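Long-range contacts in catalase (Pseudomonas syringae, PDB 1M7S), which decomposes hydrogen peroxide into water and oxygen with a heme cofactor, protecting the cell from peroxide damage: residues 70-75 / 315-320; 204-209 / 257-262. All coordinates share one frame; numbering follows the deposited sequence.

In the fold
Coming from the N terminus, the chain runs through strand 55-64 and enters the loop that carries 70-75, one half of contact 1; strand 82-90 follows. After strand 196-199 comes strand 205-214, whose start pairs with the end of strand 252-260 in contact 2, closing a loop of 47 intervening residues. Only at 315-320, after strand 284-295, does contact 1 close its own much larger loop, so contact 2 lies wholly within it. The two centres are about 10 Å apart: Leu71 packs on His206 and Val259, and Ser320 on Tyr207. Contact 1 fixes a loop of the barrel to the start of strand 317-319; contact 2 pairs two strands of the same sheet.

Contact 1 (70-75 / 315-320); sequences DLSKAT and PGIEPS
Ser72 reaches across to Gly316 with its hydroxyl: OG donates to Gly316 O at 2.9 Å, approaching from above the carbonyl plane, 42° out of it, rather than along a lone pair. With chi1 at -178°, OG swings opposite the backbone N of Ser72, where it also accepts the N-H of Ala74, an almost straight bond, 3.1 Å from Ala74 N to Ser72 OG. One hydroxyl thus links the bend of its own loop to the facing chain. Next to it the methyl of Ala74 sits 3.6 Å from Pro315 O and 4.1 Å from Ile317 CG1, so it touches the residues just before and just after Gly316. Lys73 lies along the same backbone: its CG is 3.7 Å from Gly316 CA, and its extended chain carries CE past Gly316 N toward the proline ring, leaving NZ to hydrogen-bond Lys389 O. With no side chain, Gly316 lets Ala74 N and the Ser72 hydroxyl come in close, and its phi is positive (109°). Farther out, Val199 makes backbone bonds to both Lys73 and Gly316, while Phe77 and Leu198 pack on Ser72 and Ile317. Val11 of the second subunit touches Pro315. The Ser72-Ala74 bond makes an ST turn, here joining the loop between strands 55-64 and 82-90 to short strand 317-319, which pairs with strand 196-199 in the catalase beta domain.

Contact 2 (204-209 / 257-262); sequences EVHYVK and VQVLKP
Tyr207 N donates to Leu260 O over 2.7 Å. Leu260 N returns a bond to Tyr207 O, making one of two hydrogen-bonded pairs that join these neighbouring antiparallel strands of the catalase beta barrel; in the other, Lys209 N and Gln258 N exchange bonds with each other's carbonyl. Between them Val208 faces Val259 in a non-hydrogen-bonded pair, and Val208 CA lies 3.1 Å from Gln258 O, a CA-H...O contact. The short strand axes run at 152° to each other.

Tyr207, Lys209, Gln258 and Leu260 share one face. Pro262 comes up to the tyrosine ring there, its CA in the ring plane at the edge and its CG 3.8 Å from Tyr207 CE1; the same CG meets Val205 CG1. The phenol oxygen and Glu321 OE1 share a hydrogen bond. Lys209 CB and CD pass near Gln258 OE1, but NZ goes on to hydrogen-bond Lys277 O, with Trp279 as a cation-pi partner. Gln258 NE2 hydrogen-bonds Val282 O and Trp279 O, so the loop ahead of strand 284-295 grips both, while Val193 O adds a second carbonyl for the lysine. The side chain of Lys209 comes to about 9 Å from the bound heme, too far for contact.

On the Val208 and Val259 face, His206 lays CD2 3.7 Å from Val259 CG1, and its side chain runs alongside the start of the Lys261 chain. Leu198 of strand 196-199 packs on Val208. CG1 of Val208 points opposite its backbone N (chi1 177°), which brings it against Val257: CG1 of Val208 is 3.4 Å from both CB and CG1 of Val257, tighter than ordinary van der Waals contact.

Contact 1 (70-75 / 315-320)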
ATOM      1  N   ASP A  70      30.029 -34.054   6.783  1.00 20.91           N
ATOM      2  CA  ASP A  70      30.443 -33.960   8.165  1.00 24.16           C
ATOM      3  C   ASP A  70      30.035 -32.634   8.809  1.00 21.24           C
ATOM      4  O   ASP A  70      29.755 -32.509  10.006  1.00 21.02           O
ATOM      5  CB  ASP A  70      31.977 -34.140   8.143  1.00 26.90           C
ATOM      6  CG  ASP A  70      32.605 -33.669   6.831  1.00 31.07           C
ATOM      7  OD1 ASP A  70      32.644 -34.381   5.770  1.00 30.50           O
ATOM      8  OD2 ASP A  70      33.084 -32.506   6.782  1.00 32.90           O
ATOM      9  N   LEU A  71      29.961 -31.563   8.007  1.00 17.99           N
ATOM     10  CA  LEU A  71      29.546 -30.251   8.462  1.00 15.25           C
ATOM     11  C   LEU A  71      28.064 -29.986   8.177  1.00 14.92           C
ATOM     12  O   LEU A  71      27.370 -29.432   9.052  1.00 15.33           O
ATOM     13  CB  LEU A  71      30.351 -29.164   7.717  1.00 14.47           C
ATOM     14  CG  LEU A  71      31.884 -29.274   7.745  1.00 16.73           C
ATOM     15  CD1 LEU A  71      32.494 -27.970   7.242  1.00 19.61           C
ATOM     16  CD2 LEU A  71      32.439 -29.656   9.109  1.00 19.42           C
ATOM     17  N   SER A  72      27.591 -30.319   6.984  1.00 12.76           N
ATOM     18  CA  SER A  72      26.197 -29.966   6.646  1.00 11.68           C
ATOM     19  C   SER A  72      25.517 -31.038   5.815  1.00 11.15           C
ATOM     20  O   SER A  72      26.129 -31.603   4.923  1.00 11.43           O
ATOM     21  CB  SER A  72      26.206 -28.614   5.894  1.00 11.64           C
ATOM     22  OG  SER A  72      24.878 -28.187   5.587  1.00 13.49           O
ATOM     23  N   LYS A  73      24.263 -31.237   6.111  1.00 12.06           N
ATOM     24  CA  LYS A  73      23.418 -32.128   5.304  1.00 14.70           C
ATOM     25  C   LYS A  73      22.859 -31.410   4.077  1.00 15.52           C
ATOM     26  O   LYS A  73      22.147 -32.028   3.254  1.00 14.77           O
ATOM     27  CB  LYS A  73      22.341 -32.724   6.158  1.00 15.61           C
ATOM     28  CG  LYS A  73      21.281 -31.747   6.669  1.00 17.87           C
ATOM     29  CD  LYS A  73      20.434 -32.440   7.726  1.00 20.17           C
ATOM     30  CE  LYS A  73      19.511 -31.449   8.403  1.00 22.43           C
ATOM     31  NZ  LYS A  73      18.603 -32.058   9.400  1.00 24.52           N
ATOM     32  N   ALA A  74      23.051 -30.101   3.911  1.00 13.45           N
ATOM     33  CA  ALA A  74      22.403 -29.428   2.773  1.00 12.28           C
ATOM     34  C   ALA A  74      22.882 -29.885   1.407  1.00 11.43           C
ATOM     35  O   ALA A  74      24.076 -29.896   1.128  1.00 11.13           O
ATOM     36  CB  ALA A  74      22.522 -27.911   2.897  1.00 11.57           C
ATOM     37  N   THR A  75      21.921 -30.162   0.513  1.00 12.41           N
ATOM     38  CA  THR A  75      22.234 -30.590  -0.858  1.00 12.71           C
ATOM     39  C   THR A  75      23.088 -29.666  -1.678  1.00 11.53           C
ATOM     40  O   THR A  75      23.908 -30.092  -2.521  1.00 13.49           O
ATOM     41  CB  THR A  75      20.896 -30.874  -1.632  1.00 12.42           C
ATOM     42  OG1 THR A  75      20.146 -31.783  -0.827  1.00 15.47           O
ATOM     43  CG2 THR A  75      21.148 -31.541  -2.978  1.00 14.07           C
ATOM     44  N   PRO A 315      17.402 -26.924   5.385  1.00 17.00           N
ATOM     45  CA  PRO A 315      17.816 -27.871   6.424  1.00 16.46           C
ATOM     46  C   PRO A 315      19.302 -28.099   6.269  1.00 15.60           C
ATOM     47  O   PRO A 315      19.794 -28.334   5.161  1.00 17.38           O
ATOM     48  CB  PRO A 315      16.954 -29.129   6.193  1.00 18.36           C
ATOM     49  CG  PRO A 315      15.698 -28.494   5.583  1.00 19.69           C
ATOM     50  CD  PRO A 315      16.270 -27.458   4.609  1.00 17.51           C
ATOM     51  N   GLY A 316      20.078 -27.958   7.332  1.00 14.53           N
ATOM     52  CA  GLY A 316      21.527 -28.086   7.271  1.00 12.62           C
ATOM     53  C   GLY A 316      22.232 -26.740   7.461  1.00 11.55           C
ATOM     54  O   GLY A 316      23.448 -26.686   7.566  1.00 12.42           O
ATOM     55  N   ILE A 317      21.461 -25.648   7.420  1.00  9.80           N
ATOM     56  CA  ILE A 317      22.092 -24.320   7.521  1.00 10.08           C
ATOM     57  C   ILE A 317      21.211 -23.505   8.446  1.00  9.56           C
ATOM     58  O   ILE A 317      19.993 -23.446   8.238  1.00  9.51           O
ATOM     59  CB  ILE A 317      22.189 -23.578   6.173  1.00  9.92           C
ATOM     60  CG1 ILE A 317      22.838 -24.400   5.079  1.00  9.04           C
ATOM     61  CG2 ILE A 317      22.943 -22.269   6.439  1.00  9.12           C
ATOM     62  CD1 ILE A 317      23.061 -23.842   3.697  1.00  9.29           C
ATOM     63  N   GLU A 318      21.791 -22.945   9.491  1.00  9.69           N
ATOM     64  CA  GLU A 318      20.971 -22.163  10.439  1.00 11.41           C
ATOM     65  C   GLU A 318      21.824 -20.933  10.819  1.00 10.50           C
ATOM     66  O   GLU A 318      23.046 -20.913  10.709  1.00 10.39           O
ATOM     67  CB  GLU A 318      20.700 -22.986  11.704  1.00 14.09           C
ATOM     68  CG  GLU A 318      19.875 -24.247  11.638  1.00 15.92           C
ATOM     69  CD  GLU A 318      19.572 -25.010  12.900  1.00 18.98           C
ATOM     70  OE1 GLU A 318      19.879 -24.583  14.047  1.00 19.55           O
ATOM     71  OE2 GLU A 318      18.986 -26.131  12.816  1.00 17.65           O
ATOM     72  N   PRO A 319      21.171 -19.946  11.389  1.00 11.08           N
ATOM     73  CA  PRO A 319      21.825 -18.790  11.989  1.00 12.04           C
ATOM     74  C   PRO A 319      22.562 -19.164  13.284  1.00 11.50           C
ATOM     75  O   PRO A 319      22.150 -20.069  14.024  1.00 13.72           O
ATOM     76  CB  PRO A 319      20.713 -17.789  12.320  1.00 11.51           C
ATOM     77  CG  PRO A 319      19.515 -18.672  12.427  1.00 10.70           C
ATOM     78  CD  PRO A 319      19.712 -19.965  11.639  1.00 11.69           C
ATOM     79  N   SER A 320      23.714 -18.527  13.487  1.00 10.73           N
ATOM     80  CA  SER A 320      24.445 -18.704  14.748  1.00  9.29           C
ATOM     81  C   SER A 320      23.856 -17.671  15.717  1.00  9.93           C
ATOM     82  O   SER A 320      22.953 -16.908  15.324  1.00 10.23           O
ATOM     83  CB  SER A 320      25.929 -18.421  14.517  1.00  9.88           C
ATOM     84  OG  SER A 320      26.015 -16.997  14.284  1.00 11.95           O
TER

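Contact 2 (204-209 / 257-262)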
ATOM      1  N   GLU A 204      24.678 -32.730  14.721  1.00 16.27           N
ATOM      2  CA  GLU A 204      25.842 -32.067  15.278  1.00 17.47           C
ATOM      3  C   GLU A 204      26.081 -30.735  14.551  1.00 16.31           C
ATOM      4  O   GLU A 204      25.786 -30.683  13.381  1.00 14.36           O
ATOM      5  CB  GLU A 204      27.114 -32.893  15.127  1.00 19.96           C
ATOM      6  CG  GLU A 204      26.915 -34.240  15.841  1.00 24.56           C
ATOM      7  CD  GLU A 204      27.948 -35.239  15.364  1.00 26.49           C
ATOM      8  OE1 GLU A 204      28.095 -36.297  16.041  1.00 28.72           O
ATOM      9  OE2 GLU A 204      28.606 -34.989  14.331  1.00 26.53           O
ATOM     10  N   VAL A 205      26.613 -29.779  15.286  1.00 14.98           N
ATOM     11  CA  VAL A 205      26.750 -28.419  14.728  1.00 14.42           C
ATOM     12  C   VAL A 205      28.182 -27.991  14.590  1.00 11.99           C
ATOM     13  O   VAL A 205      29.061 -28.327  15.382  1.00 12.63           O
ATOM     14  CB  VAL A 205      25.970 -27.613  15.811  1.00 17.97           C
ATOM     15  CG1 VAL A 205      26.471 -26.217  15.998  1.00 19.95           C
ATOM     16  CG2 VAL A 205      24.466 -27.647  15.463  1.00 16.54           C
ATOM     17  N   HIS A 206      28.511 -27.144  13.611  1.00 11.74           N
ATOM     18  CA  HIS A 206      29.794 -26.534  13.434  1.00 12.48           C
ATOM     19  C   HIS A 206      29.525 -25.031  13.083  1.00 11.23           C
ATOM     20  O   HIS A 206      28.493 -24.798  12.485  1.00 12.01           O
ATOM     21  CB  HIS A 206      30.679 -27.071  12.330  1.00 14.05           C
ATOM     22  CG  HIS A 206      31.264 -28.428  12.616  1.00 15.39           C
ATOM     23  ND1 HIS A 206      30.450 -29.552  12.538  1.00 16.40           N
ATOM     24  CD2 HIS A 206      32.501 -28.831  12.935  1.00 18.00           C
ATOM     25  CE1 HIS A 206      31.185 -30.631  12.818  1.00 18.25           C
ATOM     26  NE2 HIS A 206      32.422 -30.223  13.047  1.00 19.20           N
ATOM     27  N   TYR A 207      30.410 -24.156  13.548  1.00 10.22           N
ATOM     28  CA  TYR A 207      30.249 -22.740  13.194  1.00  8.86           C
ATOM     29  C   TYR A 207      31.150 -22.464  12.001  1.00  9.63           C
ATOM     30  O   TYR A 207      32.357 -22.761  12.010  1.00  9.36           O
ATOM     31  CB  TYR A 207      30.605 -21.852  14.405  1.00 10.46           C
ATOM     32  CG  TYR A 207      29.533 -21.924  15.473  1.00 12.23           C
ATOM     33  CD1 TYR A 207      29.668 -22.770  16.588  1.00 11.32           C
ATOM     34  CD2 TYR A 207      28.367 -21.187  15.362  1.00 10.97           C
ATOM     35  CE1 TYR A 207      28.678 -22.828  17.539  1.00 15.06           C
ATOM     36  CE2 TYR A 207      27.369 -21.236  16.323  1.00 14.10           C
ATOM     37  CZ  TYR A 207      27.518 -22.084  17.412  1.00 14.76           C
ATOM     38  OH  TYR A 207      26.546 -22.174  18.384  1.00 14.13           O
ATOM     39  N   VAL A 208      30.603 -21.840  10.966  1.00  9.59           N
ATOM     40  CA  VAL A 208      31.413 -21.643   9.755  1.00 11.21           C
ATOM     41  C   VAL A 208      31.331 -20.221   9.224  1.00 10.17           C
ATOM     42  O   VAL A 208      30.232 -19.651   9.169  1.00 13.09           O
ATOM     43  CB  VAL A 208      30.790 -22.588   8.676  1.00 12.34           C
ATOM     44  CG1 VAL A 208      31.497 -22.413   7.364  1.00 14.39           C
ATOM     45  CG2 VAL A 208      30.846 -24.064   9.091  1.00 13.37           C
ATOM     46  N   LYS A 209      32.456 -19.702   8.766  1.00  7.90           N
ATOM     47  CA  LYS A 209      32.479 -18.440   8.049  1.00  9.07           C
ATOM     48  C   LYS A 209      32.655 -18.737   6.550  1.00  9.60           C
ATOM     49  O   LYS A 209      33.351 -19.669   6.152  1.00 10.49           O
ATOM     50  CB  LYS A 209      33.594 -17.567   8.559  1.00 10.17           C
ATOM     51  CG  LYS A 209      33.149 -16.875   9.853  1.00 12.71           C
ATOM     52  CD  LYS A 209      34.231 -15.823  10.150  1.00 15.71           C
ATOM     53  CE  LYS A 209      33.800 -15.079  11.407  1.00 14.51           C
ATOM     54  NZ  LYS A 209      33.791 -13.632  11.228  1.00 14.60           N
ATOM     55  N   VAL A 257      35.397 -22.115   3.268  1.00  9.76           N
ATOM     56  CA  VAL A 257      34.838 -22.103   4.628  1.00  9.76           C
ATOM     57  C   VAL A 257      35.931 -22.164   5.698  1.00 11.73           C
ATOM     58  O   VAL A 257      37.007 -22.729   5.461  1.00 11.13           O
ATOM     59  CB  VAL A 257      33.789 -23.155   4.958  1.00 12.25           C
ATOM     60  CG1 VAL A 257      32.515 -22.921   4.119  1.00 12.51           C
ATOM     61  CG2 VAL A 257      34.281 -24.601   4.796  1.00 11.91           C
ATOM     62  N   GLN A 258      35.679 -21.517   6.853  1.00  9.77           N
ATOM     63  CA  GLN A 258      36.520 -21.566   8.040  1.00  8.75           C
ATOM     64  C   GLN A 258      35.634 -22.237   9.076  1.00 10.42           C
ATOM     65  O   GLN A 258      34.437 -21.889   9.151  1.00 10.37           O
ATOM     66  CB  GLN A 258      37.008 -20.231   8.644  1.00  8.39           C
ATOM     67  CG  GLN A 258      38.136 -19.607   7.851  1.00  9.32           C
ATOM     68  CD  GLN A 258      38.402 -18.230   8.463  1.00  9.45           C
ATOM     69  OE1 GLN A 258      37.476 -17.409   8.389  1.00  9.81           O
ATOM     70  NE2 GLN A 258      39.582 -17.989   9.004  1.00  8.70           N
ATOM     71  N   VAL A 259      36.120 -23.275   9.747  1.00 10.29           N
ATOM     72  CA  VAL A 259      35.261 -24.082  10.603  1.00 10.49           C
ATOM     73  C   VAL A 259      35.716 -24.153  12.035  1.00 11.94           C
ATOM     74  O   VAL A 259      36.926 -24.381  12.198  1.00 12.69           O
ATOM     75  CB  VAL A 259      35.255 -25.545  10.040  1.00 12.48           C
ATOM     76  CG1 VAL A 259      34.397 -26.538  10.790  1.00 12.75           C
ATOM     77  CG2 VAL A 259      34.812 -25.566   8.587  1.00 13.81           C
ATOM     78  N   LEU A 260      34.804 -23.957  12.975  1.00 11.05           N
ATOM     79  CA  LEU A 260      35.101 -24.126  14.390  1.00 12.47           C
ATOM     80  C   LEU A 260      33.980 -24.924  15.052  1.00 11.88           C
ATOM     81  O   LEU A 260      32.779 -24.836  14.729  1.00 12.82           O
ATOM     82  CB  LEU A 260      35.231 -22.819  15.166  1.00 11.32           C
ATOM     83  CG  LEU A 260      36.407 -21.890  14.886  1.00 11.04           C
ATOM     84  CD1 LEU A 260      36.258 -20.565  15.628  1.00 11.53           C
ATOM     85  CD2 LEU A 260      37.718 -22.525  15.285  1.00 10.37           C
ATOM     86  N   LYS A 261      34.370 -25.832  15.975  1.00 13.70           N
ATOM     87  CA  LYS A 261      33.411 -26.576  16.770  1.00 14.68           C
ATOM     88  C   LYS A 261      32.937 -25.671  17.921  1.00 15.36           C
ATOM     89  O   LYS A 261      33.630 -24.796  18.430  1.00 14.08           O
ATOM     90  CB  LYS A 261      34.100 -27.811  17.374  1.00 17.83           C
ATOM     91  CG  LYS A 261      34.717 -28.773  16.388  1.00 20.96           C
ATOM     92  CD  LYS A 261      35.122 -30.062  17.087  1.00 25.76           C
ATOM     93  CE  LYS A 261      36.526 -30.486  16.673  1.00 27.72           C
ATOM     94  NZ  LYS A 261      36.475 -31.128  15.323  1.00 30.54           N
ATOM     95  N   PRO A 262      31.727 -25.905  18.413  1.00 16.75           N
ATOM     96  CA  PRO A 262      31.071 -25.188  19.486  1.00 17.40           C
ATOM     97  C   PRO A 262      31.905 -25.082  20.756  1.00 18.16           C
ATOM     98  O   PRO A 262      32.083 -24.015  21.351  1.00 16.04           O
ATOM     99  CB  PRO A 262      29.734 -25.932  19.734  1.00 18.57           C
ATOM    100  CG  PRO A 262      29.474 -26.462  18.332  1.00 17.58           C
ATOM    101  CD  PRO A 262      30.834 -26.941  17.849  1.00 17.72           C
TER